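Local coordinates for protein cytochrome P450 RhF (Acinetobacter radioresistens, PDB 6RO8) that probably works as a heme-thiolate monooxygenase, this chain being the P450 heme domain of a longer protein, at residues Lys73-Asp78 and Leu341-Ala346; Thr67-Val72 and Ala368-Thr373. All coordinates share one frame; numbering follows the deposited sequence.

Interaction 1: Lys73-Asp78 and Leu341-Ala346. With HEM (protoporphyrin IX containing Fe), chain B.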
loop_
_atom_site.group_PDB
_atom_site.type_symbol
_atom_site.label_atom_id
_atom_site.label_comp_id
_atom_site.label_asym_id
_atom_site.label_seq_id
_atom_site.Cartn_x
_atom_site.Cartn_y
_atom_site.Cartn_z
ATOM N N LYS A 73 8.349 -3.819 14.414
ATOM C CA LYS A 73 9.621 -4.126 13.778
ATOM C C LYS A 73 10.071 -5.538 14.117
ATOM O O LYS A 73 10.518 -6.287 13.236
ATOM C CB LYS A 73 10.682 -3.104 14.193
ATOM C CG LYS A 73 11.927 -3.158 13.332
ATOM C CD LYS A 73 12.679 -1.841 13.327
ATOM C CE LYS A 73 14.024 -1.988 14.016
ATOM N NZ LYS A 73 14.936 -0.860 13.660
ATOM N N ALA A 74 9.945 -5.928 15.384
ATOM C CA ALA A 74 10.407 -7.250 15.795
ATOM C C ALA A 74 9.701 -8.349 15.005
ATOM O O ALA A 74 10.341 -9.280 14.501
ATOM C CB ALA A 74 10.185 -7.425 17.289
ATOM N N ILE A 75 8.377 -8.231 14.851
ATOM C CA ILE A 75 7.623 -9.223 14.091
ATOM C C ILE A 75 8.039 -9.227 12.613
ATOM O O ILE A 75 8.185 -10.298 12.000
ATOM C CB ILE A 75 6.113 -8.990 14.306
ATOM C CG1 ILE A 75 5.755 -9.289 15.767
ATOM C CG2 ILE A 75 5.265 -9.857 13.380
ATOM C CD1 ILE A 75 4.735 -8.346 16.383
ATOM N N PHE A 76 8.264 -8.044 12.024
ATOM C CA PHE A 76 8.751 -7.988 10.647
ATOM C C PHE A 76 10.085 -8.711 10.498
ATOM O O PHE A 76 10.340 -9.355 9.472
ATOM C CB PHE A 76 8.918 -6.542 10.204
ATOM C CG PHE A 76 7.725 -5.961 9.533
ATOM C CD1 PHE A 76 7.160 -6.582 8.431
ATOM C CD2 PHE A 76 7.180 -4.760 9.981
ATOM C CE1 PHE A 76 6.048 -6.028 7.789
ATOM C CE2 PHE A 76 6.078 -4.194 9.337
ATOM C CZ PHE A 76 5.512 -4.835 8.244
ATOM N N ARG A 77 10.948 -8.613 11.516
ATOM C CA ARG A 77 12.318 -9.106 11.426
ATOM C C ARG A 77 12.406 -10.636 11.409
ATOM O O ARG A 77 13.403 -11.181 10.929
ATOM C CB ARG A 77 13.124 -8.528 12.592
ATOM C CG ARG A 77 14.607 -8.836 12.560
ATOM C CD ARG A 77 15.427 -7.840 13.381
ATOM N NE ARG A 77 14.687 -7.297 14.516
ATOM C CZ ARG A 77 14.987 -6.154 15.128
ATOM N NH1 ARG A 77 16.018 -5.427 14.714
ATOM N NH2 ARG A 77 14.257 -5.740 16.160
ATOM N N ASP A 78 11.385 -11.342 11.896
ATOM C CA ASP A 78 11.387 -12.801 12.007
ATOM C C ASP A 78 10.286 -13.370 11.121
ATOM O O ASP A 78 9.134 -13.522 11.561
ATOM C CB ASP A 78 11.206 -13.215 13.468
ATOM C CG ASP A 78 11.201 -14.729 13.670
ATOM O OD1 ASP A 78 11.269 -15.478 12.679
ATOM O OD2 ASP A 78 11.122 -15.170 14.840
ATOM N N LEU A 341 -2.015 -11.679 13.164
ATOM C CA LEU A 341 -1.549 -10.418 13.729
ATOM C C LEU A 341 -1.758 -9.283 12.734
ATOM O O LEU A 341 -1.425 -9.415 11.546
ATOM C CB LEU A 341 -0.065 -10.505 14.096
ATOM C CG LEU A 341 0.431 -11.798 14.759
ATOM C CD1 LEU A 341 1.899 -11.640 15.158
ATOM C CD2 LEU A 341 -0.397 -12.112 15.974
ATOM N N PHE A 342 -2.292 -8.165 13.224
ATOM C CA PHE A 342 -2.249 -6.888 12.512
ATOM C C PHE A 342 -1.060 -6.092 13.021
ATOM O O PHE A 342 -0.988 -5.764 14.210
ATOM C CB PHE A 342 -3.538 -6.091 12.702
ATOM C CG PHE A 342 -4.494 -6.234 11.566
ATOM C CD1 PHE A 342 -4.121 -5.840 10.289
ATOM C CD2 PHE A 342 -5.738 -6.795 11.757
ATOM C CE1 PHE A 342 -4.994 -5.990 9.226
ATOM C CE2 PHE A 342 -6.610 -6.958 10.704
ATOM C CZ PHE A 342 -6.239 -6.558 9.436
ATOM N N LEU A 343 -0.114 -5.820 12.137
ATOM C CA LEU A 343 1.010 -4.936 12.444
ATOM C C LEU A 343 0.591 -3.532 12.031
ATOM O O LEU A 343 0.655 -3.195 10.845
ATOM C CB LEU A 343 2.259 -5.369 11.683
ATOM C CG LEU A 343 3.072 -6.573 12.174
ATOM C CD1 LEU A 343 2.229 -7.826 12.331
ATOM C CD2 LEU A 343 4.271 -6.822 11.252
ATOM N N VAL A 344 0.156 -2.697 12.978
ATOM C CA VAL A 344 -0.430 -1.397 12.611
ATOM C C VAL A 344 0.709 -0.391 12.454
ATOM O O VAL A 344 1.048 0.352 13.376
ATOM C CB VAL A 344 -1.487 -0.934 13.603
ATOM C CG1 VAL A 344 -2.128 0.351 13.089
ATOM C CG2 VAL A 344 -2.521 -1.984 13.753
ATOM N N SER A 345 1.272 -0.343 11.241
ATOM C CA SER A 345 2.453 0.479 10.991
ATOM C C SER A 345 2.173 1.977 11.129
ATOM O O SER A 345 3.067 2.730 11.528
ATOM C CB SER A 345 3.023 0.172 9.611
ATOM O OG SER A 345 1.984 -0.022 8.685
ATOM N N ALA A 346 0.963 2.436 10.794
ATOM C CA ALA A 346 0.591 3.809 11.132
ATOM C C ALA A 346 0.793 4.082 12.618
ATOM O O ALA A 346 1.293 5.143 13.002
ATOM C CB ALA A 346 -0.862 4.075 10.741
HETATM C CHA HEM B . 6.151 -5.205 -0.298
HETATM C CHB HEM B . 4.206 -0.896 0.860
HETATM C CHC HEM B . 4.758 0.693 -3.717
HETATM C CHD HEM B . 6.246 -3.774 -4.917
HETATM C C1A HEM B . 5.560 -4.192 0.425
HETATM C C2A HEM B . 5.164 -4.227 1.822
HETATM C C3A HEM B . 4.633 -3.050 2.136
HETATM C C4A HEM B . 4.654 -2.205 0.955
HETATM C CMA HEM B . 4.089 -2.674 3.530
HETATM C CAA HEM B . 5.340 -5.416 2.794
HETATM C CBA HEM B . 6.595 -5.147 3.600
HETATM C CGA HEM B . 6.914 -6.289 4.527
HETATM O O1A HEM B . 6.140 -7.276 4.566
HETATM O O2A HEM B . 7.954 -6.199 5.222
HETATM C C1B HEM B . 4.269 -0.073 -0.239
HETATM C C2B HEM B . 3.996 1.352 -0.242
HETATM C C3B HEM B . 4.133 1.793 -1.515
HETATM C C4B HEM B . 4.507 0.661 -2.352
HETATM C CMB HEM B . 3.612 2.151 1.033
HETATM C CAB HEM B . 3.986 3.222 -2.091
HETATM C CBB HEM B . 3.881 4.338 -1.370
HETATM C C1C HEM B . 5.210 -0.379 -4.455
HETATM C C2C HEM B . 5.488 -0.422 -5.880
HETATM C C3C HEM B . 5.903 -1.674 -6.181
HETATM C C4C HEM B . 5.900 -2.447 -4.972
HETATM C CMC HEM B . 5.325 0.788 -6.825
HETATM C CAC HEM B . 6.341 -2.324 -7.523
HETATM C CBC HEM B . 6.329 -1.664 -8.682
HETATM C C1D HEM B . 6.329 -4.561 -3.796
HETATM C C2D HEM B . 6.725 -5.949 -3.767
HETATM C C3D HEM B . 6.712 -6.347 -2.500
HETATM C C4D HEM B . 6.302 -5.222 -1.666
HETATM C CMD HEM B . 7.096 -6.830 -4.979
HETATM C CAD HEM B . 7.050 -7.782 -2.037
HETATM C CBD HEM B . 8.537 -7.968 -1.775
HETATM C CGD HEM B . 8.736 -9.189 -0.906
HETATM O O1D HEM B . 7.728 -9.843 -0.563
HETATM O O2D HEM B . 9.893 -9.516 -0.540
HETATM N NA HEM B . 5.218 -2.950 -0.069
HETATM N NB HEM B . 4.575 -0.455 -1.537
HETATM N NC HEM B . 5.473 -1.638 -3.944
HETATM N ND HEM B . 6.082 -4.148 -2.495
HETATM FE FE HEM B . 5.345 -2.282 -2.043
HETATM O O HOH W 1 3.259 -3.188 -2.401
#
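Leu343 has the largest surface buried here; its CD2 meets both Phe76 and Ile75, while CD1 touches Ile75 alone among the residues across the contact. CD2 sits over the middle of one face of the Phe76 ring, 3.6 Å from the centroid and only 7° off the ring normal, which meets the geometry of a CH-pi contact. The other branch, CD1, turns to Ile75, where it lies 3.8 Å from CG2. That same Ile75 methyl is also 3.8 Å from Leu343 CD2, so it rests against the fork of the leucine. Its position follows from chi1 of -67°, which places CG2 anti to the backbone N, leaving CG1 beside the N and anti to the carbonyl carbon. Leu341 CD1 adds a looser contact at 4.2 Å from Ile75 CG2. Leu341 and Leu343 share this side of the strand by the usual alternation, while Phe342 between them points off to meet the ring of Tyr63. In the P450 fold this is the B helix lying on the mixed beta sheet: the axes of helix 73-77 and strand 341-343 approach to 9.9 Å with their N-to-C directions 114° apart, so that the helix crosses the strand steeply, neither parallel nor antiparallel. Strand 340-343 is an inner strand, with backbone hydrogen bonds to Trp64 and Val66 on one neighbour and to Trp320 and Arg322 on the other. Phe76 belongs to the heme pocket as well; its CE1 comes within 3.2 Å of the propionate oxygen O2A of HEM, which approaches the ring obliquely. Arg322, hydrogen-bonded to the heme through NH2, packs against both Ile75 and Phe76.

Interaction 2: Thr67-Val72 and Ala368-Thr373. With HEM (protoporphyrin IX containing Fe), chain B.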
loop_
_atom_site.group_PDB
_atom_site.type_symbol
_atom_site.label_atom_id
_atom_site.label_comp_id
_atom_site.label_asym_id
_atom_site.label_seq_id
_atom_site.Cartn_x
_atom_site.Cartn_y
_atom_site.Cartn_z
ATOM N N THR A 67 0.689 -2.331 18.238
ATOM C CA THR A 67 0.600 -0.880 18.115
ATOM C C THR A 67 1.927 -0.149 18.225
ATOM O O THR A 67 2.008 0.995 17.773
ATOM C CB THR A 67 -0.349 -0.308 19.176
ATOM O OG1 THR A 67 0.232 -0.468 20.475
ATOM C CG2 THR A 67 -1.732 -0.995 19.116
ATOM N N ARG A 68 2.967 -0.771 18.781
ATOM C CA ARG A 68 4.220 -0.092 19.090
ATOM C C ARG A 68 5.299 -0.336 18.042
ATOM O O ARG A 68 5.325 -1.376 17.381
ATOM C CB ARG A 68 4.745 -0.536 20.449
ATOM C CG ARG A 68 4.020 0.129 21.588
ATOM C CD ARG A 68 4.724 -0.121 22.878
ATOM N NE ARG A 68 4.120 0.685 23.919
ATOM C CZ ARG A 68 4.428 0.585 25.202
ATOM N NH1 ARG A 68 5.334 -0.300 25.586
ATOM N NH2 ARG A 68 3.820 1.355 26.093
ATOM N N TYR A 69 6.233 0.621 17.953
ATOM C CA TYR A 69 7.264 0.577 16.919
ATOM C C TYR A 69 8.173 -0.641 17.079
ATOM O O TYR A 69 8.419 -1.376 16.116
ATOM C CB TYR A 69 8.078 1.875 16.927
ATOM C CG TYR A 69 9.186 1.888 15.885
ATOM C CD1 TYR A 69 8.954 2.356 14.597
ATOM C CD2 TYR A 69 10.453 1.399 16.181
ATOM C CE1 TYR A 69 9.944 2.348 13.654
ATOM C CE2 TYR A 69 11.450 1.382 15.235
ATOM C CZ TYR A 69 11.194 1.869 13.978
ATOM O OH TYR A 69 12.196 1.856 13.031
ATOM N N GLU A 70 8.683 -0.879 18.290
ATOM C CA GLU A 70 9.614 -1.990 18.466
ATOM C C GLU A 70 8.940 -3.343 18.233
ATOM O O GLU A 70 9.533 -4.230 17.611
ATOM C CB GLU A 70 10.252 -1.935 19.851
ATOM C CG GLU A 70 11.339 -0.878 20.019
ATOM C CD GLU A 70 12.468 -0.975 18.986
ATOM O OE1 GLU A 70 12.715 -2.075 18.440
ATOM O OE2 GLU A 70 13.121 0.062 18.723
ATOM N N ASP A 71 7.702 -3.524 18.710
ATOM C CA ASP A 71 7.004 -4.790 18.485
ATOM C C ASP A 71 6.791 -5.041 16.997
ATOM O O ASP A 71 7.087 -6.134 16.494
ATOM C CB ASP A 71 5.646 -4.813 19.197
ATOM C CG ASP A 71 5.744 -4.619 20.696
ATOM O OD1 ASP A 71 6.735 -5.081 21.305
ATOM O OD2 ASP A 71 4.802 -4.010 21.264
ATOM N N VAL A 72 6.251 -4.037 16.280
ATOM C CA VAL A 72 5.974 -4.201 14.854
ATOM C C VAL A 72 7.261 -4.527 14.099
ATOM O O VAL A 72 7.298 -5.439 13.264
ATOM C CB VAL A 72 5.279 -2.944 14.293
ATOM C CG1 VAL A 72 5.215 -2.976 12.733
ATOM C CG2 VAL A 72 3.880 -2.781 14.918
ATOM N N ALA A 368 13.148 10.065 10.084
ATOM C CA ALA A 368 11.910 9.806 9.353
ATOM C C ALA A 368 11.981 8.523 8.537
ATOM O O ALA A 368 10.981 7.804 8.434
ATOM C CB ALA A 368 11.576 10.975 8.429
ATOM N N ILE A 369 13.153 8.212 7.975
ATOM C CA ILE A 369 13.332 7.030 7.138
ATOM C C ILE A 369 13.214 5.736 7.933
ATOM O O ILE A 369 12.960 4.677 7.346
ATOM C CB ILE A 369 14.696 7.096 6.432
ATOM C CG1 ILE A 369 14.816 6.009 5.368
ATOM C CG2 ILE A 369 15.804 6.886 7.440
ATOM C CD1 ILE A 369 15.410 6.513 4.083
ATOM N N GLU A 370 13.358 5.783 9.262
ATOM C CA GLU A 370 13.165 4.574 10.055
ATOM C C GLU A 370 11.700 4.127 10.129
ATOM O O GLU A 370 11.420 3.116 10.790
ATOM C CB GLU A 370 13.718 4.790 11.460
ATOM C CG GLU A 370 15.238 4.794 11.519
ATOM C CD GLU A 370 15.775 5.103 12.899
ATOM O OE1 GLU A 370 15.019 5.637 13.743
ATOM O OE2 GLU A 370 16.958 4.806 13.148
ATOM N N HIS A 371 10.773 4.843 9.484
ATOM C CA HIS A 371 9.361 4.475 9.492
ATOM C C HIS A 371 9.172 3.063 8.919
ATOM O O HIS A 371 10.052 2.513 8.248
ATOM C CB HIS A 371 8.544 5.493 8.689
ATOM C CG HIS A 371 8.741 5.395 7.202
ATOM N ND1 HIS A 371 8.253 4.347 6.450
ATOM C CD2 HIS A 371 9.387 6.209 6.331
ATOM C CE1 HIS A 371 8.596 4.514 5.186
ATOM N NE2 HIS A 371 9.276 5.643 5.084
ATOM N N LEU A 372 7.983 2.490 9.152
ATOM C CA LEU A 372 7.706 1.106 8.765
ATOM C C LEU A 372 6.639 0.982 7.679
ATOM O O LEU A 372 6.118 -0.111 7.468
ATOM C CB LEU A 372 7.308 0.275 9.991
ATOM C CG LEU A 372 8.394 0.264 11.067
ATOM C CD1 LEU A 372 7.948 -0.443 12.334
ATOM C CD2 LEU A 372 9.633 -0.391 10.507
ATOM N N THR A 373 6.310 2.074 6.980
ATOM C CA THR A 373 5.299 2.027 5.923
ATOM C C THR A 373 5.716 1.075 4.805
ATOM O O THR A 373 4.855 0.481 4.146
ATOM C CB THR A 373 5.044 3.456 5.381
ATOM O OG1 THR A 373 4.698 4.337 6.452
ATOM C CG2 THR A 373 3.925 3.522 4.372
HETATM C CHA HEM B . 6.151 -5.205 -0.298
HETATM C CHB HEM B . 4.206 -0.896 0.860
HETATM C CHC HEM B . 4.758 0.693 -3.717
HETATM C CHD HEM B . 6.246 -3.774 -4.917
HETATM C C1A HEM B . 5.560 -4.192 0.425
HETATM C C2A HEM B . 5.164 -4.227 1.822
HETATM C C3A HEM B . 4.633 -3.050 2.136
HETATM C C4A HEM B . 4.654 -2.205 0.955
HETATM C CMA HEM B . 4.089 -2.674 3.530
HETATM C CAA HEM B . 5.340 -5.416 2.794
HETATM C CBA HEM B . 6.595 -5.147 3.600
HETATM C CGA HEM B . 6.914 -6.289 4.527
HETATM O O1A HEM B . 6.140 -7.276 4.566
HETATM O O2A HEM B . 7.954 -6.199 5.222
HETATM C C1B HEM B . 4.269 -0.073 -0.239
HETATM C C2B HEM B . 3.996 1.352 -0.242
HETATM C C3B HEM B . 4.133 1.793 -1.515
HETATM C C4B HEM B . 4.507 0.661 -2.352
HETATM C CMB HEM B . 3.612 2.151 1.033
HETATM C CAB HEM B . 3.986 3.222 -2.091
HETATM C CBB HEM B . 3.881 4.338 -1.370
HETATM C C1C HEM B . 5.210 -0.379 -4.455
HETATM C C2C HEM B . 5.488 -0.422 -5.880
HETATM C C3C HEM B . 5.903 -1.674 -6.181
HETATM C C4C HEM B . 5.900 -2.447 -4.972
HETATM C CMC HEM B . 5.325 0.788 -6.825
HETATM C CAC HEM B . 6.341 -2.324 -7.523
HETATM C CBC HEM B . 6.329 -1.664 -8.682
HETATM C C1D HEM B . 6.329 -4.561 -3.796
HETATM C C2D HEM B . 6.725 -5.949 -3.767
HETATM C C3D HEM B . 6.712 -6.347 -2.500
HETATM C C4D HEM B . 6.302 -5.222 -1.666
HETATM C CMD HEM B . 7.096 -6.830 -4.979
HETATM C CAD HEM B . 7.050 -7.782 -2.037
HETATM C CBD HEM B . 8.537 -7.968 -1.775
HETATM C CGD HEM B . 8.736 -9.189 -0.906
HETATM O O1D HEM B . 7.728 -9.843 -0.563
HETATM O O2D HEM B . 9.893 -9.516 -0.540
HETATM N NA HEM B . 5.218 -2.950 -0.069
HETATM N NB HEM B . 4.575 -0.455 -1.537
HETATM N NC HEM B . 5.473 -1.638 -3.944
HETATM N ND HEM B . 6.082 -4.148 -2.495
HETATM FE FE HEM B . 5.345 -2.282 -2.043
HETATM O O HOH W 1 3.259 -3.188 -2.401
#
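Tyr69 reaches from the first turn of helix 69-77 to the backbone of Glu370, in the part of the P450 fold that leads into the cysteine-ligand loop of the heme, where Cys381 binds the iron. With CG anti to the backbone N (chi1 179°), the ring extends until OH donates to Glu370 O at 2.7 Å. The C=O...donor angle is 140° and the hydroxyl is tilted 22° from the carbonyl plane; the carbonyl oxygen in turn lies at the ring's edge. The Glu370 side chain takes no part in this bond: its OE1 is held by His354 NE2, and the His354 ring stacks on Tyr69. Leu372 meets the same ring obliquely, its CG 3.7 Å from Tyr69 CE1. Its CD1, anti to CA, touches both the Tyr69 ring and, at 3.7 Å, Val72 CG1. That valine branch also stands anti to its own backbone N, and the two side chains run past each other in opposite directions. Beyond them, His371 ND1 accepts the Thr373 N-H in its ring plane while NE2 bonds Glu308, and Thr373 CG2 lies 3.6 Å from the heme methyl CMB.

Overall arrangement
From the N terminus, the chain enters helix 69-77 through residues 67-72, the first half of interaction 2, and passes straight into residues 73-78, the first half of interaction 1. Another 262 residues, mostly helical, separate it from residues 341-346, which close interaction 1. Residues 368-373 then close interaction 2, so the smaller loop lies wholly within the larger and the two do not cross. One helix is thereby joined to the mixed sheet by its later residues and to the segment preceding the heme-ligand loop by its earlier ones. The contact centres are 8 Å apart; Ser345 CB packs 3.8 Å from Leu372 O, and both contacts reach the heme.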